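PDB 4HD5: polysaccharide deacetylase from Bacillus cereus, which probably hydrolyses carbon-nitrogen bonds other than peptide bonds, as a zinc-dependent polysaccharide deacetylase that would remove acetyl groups from its substrate. Local coordinates for residues D162-P167 with D206-N211. Residues are numbered along the deposited sequence; the frame is centred on the assembly and turned at random.
Sequences DLFVSP and DGMKNN. With ZN (zinc ion), chain B.
F164, in a short extended piece just after the 3-10 residues D162 and L163, faces the type I beta turn from M208 to N211, whose N211 N bonds to M208 O at 3.1 Å. The contact is small, burying 66 Å² in all. The far end of the F164 ring does the touching: CZ lies 4.5 Å from the M208 methyl CE, and CE2 lies 4.3 Å from N210 ND2, both partners approaching obliquely. CG of N210 lies between the backbone N and the carbonyl carbon, chi1 65°, which turns the amide toward M208, and ND2 gives a weak hydrogen bond to M208 SD at 3.5 Å, its N-H...S angle 149°. The same amide accepts a bond at OD1 from the backbone N of I152, tying the turn to strand 151-152, which also pairs with 164-165; A151 packs against all three side chains. Y155 meets the F164 ring edge-to-face. D206 binds the zinc ion through OD1 at 2.0 Å, alongside H264 and H268. The contact thus joins strand 164-165 to the loop between strand 199-206 and helix 211-221 of the TIM-barrel-like deacetylase domain, a loop leading directly from the Asp-His-His metal site characteristic of the NodB family.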
loop_
_atom_site.group_PDB
_atom_site.type_symbol
_atom_site.label_atom_id
_atom_site.label_comp_id
_atom_site.label_asym_id
_atom_site.label_seq_id
_atom_site.Cartn_x
_atom_site.Cartn_y
_atom_site.Cartn_z
ATOM N N ASP A 162 17.432 13.909 -13.885
ATOM C CA ASP A 162 17.194 12.904 -12.847
ATOM C C ASP A 162 15.749 12.419 -12.774
ATOM O O ASP A 162 15.484 11.350 -12.213
ATOM C CB ASP A 162 17.642 13.405 -11.471
ATOM C CG ASP A 162 17.723 12.277 -10.455
ATOM O OD1 ASP A 162 18.417 11.286 -10.748
ATOM O OD2 ASP A 162 17.068 12.353 -9.397
ATOM N N LEU A 163 14.824 13.194 -13.336
ATOM C CA LEU A 163 13.391 12.872 -13.314
ATOM C C LEU A 163 12.932 11.976 -14.478
ATOM O O LEU A 163 11.753 11.649 -14.573
ATOM C CB LEU A 163 12.548 14.166 -13.309
ATOM C CG LEU A 163 12.126 14.785 -11.961
ATOM C CD1 LEU A 163 13.145 14.586 -10.857
ATOM C CD2 LEU A 163 11.785 16.266 -12.120
ATOM N N PHE A 164 13.853 11.583 -15.348
ATOM C CA PHE A 164 13.531 10.759 -16.502
ATOM C C PHE A 164 14.014 9.345 -16.314
ATOM O O PHE A 164 15.199 9.124 -16.090
ATOM C CB PHE A 164 14.146 11.346 -17.765
ATOM C CG PHE A 164 13.324 12.444 -18.339
ATOM C CD1 PHE A 164 13.343 13.697 -17.757
ATOM C CD2 PHE A 164 12.469 12.210 -19.409
ATOM C CE1 PHE A 164 12.567 14.727 -18.261
ATOM C CE2 PHE A 164 11.676 13.229 -19.910
ATOM C CZ PHE A 164 11.733 14.492 -19.336
ATOM N N VAL A 165 13.090 8.398 -16.387
ATOM C CA VAL A 165 13.427 6.978 -16.361
ATOM C C VAL A 165 13.055 6.406 -17.724
ATOM O O VAL A 165 11.921 6.574 -18.184
ATOM C CB VAL A 165 12.668 6.248 -15.230
ATOM C CG1 VAL A 165 12.831 4.739 -15.356
ATOM C CG2 VAL A 165 13.146 6.739 -13.860
ATOM N N SER A 166 14.015 5.753 -18.383
ATOM C CA SER A 166 13.801 5.263 -19.734
ATOM C C SER A 166 12.727 4.189 -19.749
ATOM O O SER A 166 12.530 3.496 -18.762
ATOM C CB SER A 166 15.096 4.701 -20.333
ATOM O OG SER A 166 15.539 3.549 -19.625
ATOM N N PRO A 167 11.993 4.083 -20.864
ATOM C CA PRO A 167 11.064 2.968 -21.052
ATOM C C PRO A 167 11.701 1.603 -20.793
ATOM O O PRO A 167 11.065 0.757 -20.186
ATOM C CB PRO A 167 10.650 3.110 -22.511
ATOM C CG PRO A 167 10.705 4.582 -22.762
ATOM C CD PRO A 167 11.850 5.095 -21.923
ATOM N N ASP A 206 2.597 14.757 -11.970
ATOM C CA ASP A 206 2.448 15.939 -12.863
ATOM C C ASP A 206 1.443 15.771 -13.999
ATOM O O ASP A 206 0.742 16.733 -14.350
ATOM C CB ASP A 206 3.785 16.435 -13.441
ATOM C CG ASP A 206 4.667 17.065 -12.408
ATOM O OD1 ASP A 206 4.278 17.129 -11.220
ATOM O OD2 ASP A 206 5.763 17.516 -12.794
ATOM N N GLY A 207 1.358 14.564 -14.564
ATOM C CA GLY A 207 0.431 14.304 -15.664
ATOM C C GLY A 207 1.022 14.593 -17.032
ATOM O O GLY A 207 0.334 15.114 -17.924
ATOM N N MET A 208 2.292 14.226 -17.196
ATOM C CA MET A 208 3.015 14.396 -18.452
ATOM C C MET A 208 2.451 13.465 -19.500
ATOM O O MET A 208 2.039 12.362 -19.168
ATOM C CB MET A 208 4.490 14.032 -18.268
ATOM C CG MET A 208 5.240 14.878 -17.262
ATOM S SD MET A 208 7.007 14.536 -17.315
ATOM C CE MET A 208 7.438 15.535 -18.723
ATOM N N LYS A 209 2.473 13.888 -20.763
ATOM C CA LYS A 209 2.030 13.018 -21.858
ATOM C C LYS A 209 2.840 11.740 -21.926
ATOM O O LYS A 209 2.303 10.691 -22.240
ATOM C CB LYS A 209 2.097 13.722 -23.219
ATOM C CG LYS A 209 0.901 14.617 -23.497
ATOM C CD LYS A 209 0.725 14.940 -24.982
ATOM C CE LYS A 209 -0.431 14.175 -25.618
ATOM N NZ LYS A 209 -1.764 14.686 -25.183
ATOM N N ASN A 210 4.133 11.817 -21.628
ATOM C CA ASN A 210 4.987 10.635 -21.753
ATOM C C ASN A 210 4.595 9.510 -20.777
ATOM O O ASN A 210 5.006 8.372 -20.949
ATOM C CB ASN A 210 6.466 11.009 -21.626
ATOM C CG ASN A 210 6.811 11.541 -20.260
ATOM O OD1 ASN A 210 6.498 10.917 -19.252
ATOM N ND2 ASN A 210 7.441 12.708 -20.212
ATOM N N ASN A 211 3.777 9.821 -19.777
ATOM C CA ASN A 211 3.208 8.788 -18.917
ATOM C C ASN A 211 2.260 7.830 -19.642
ATOM O O ASN A 211 1.901 6.786 -19.104
ATOM C CB ASN A 211 2.507 9.422 -17.726
ATOM C CG ASN A 211 3.489 10.014 -16.713
ATOM O OD1 ASN A 211 4.714 10.081 -16.930
ATOM N ND2 ASN A 211 2.957 10.412 -15.600
HETATM ZN ZN ZN B . 4.914 17.902 -9.498
#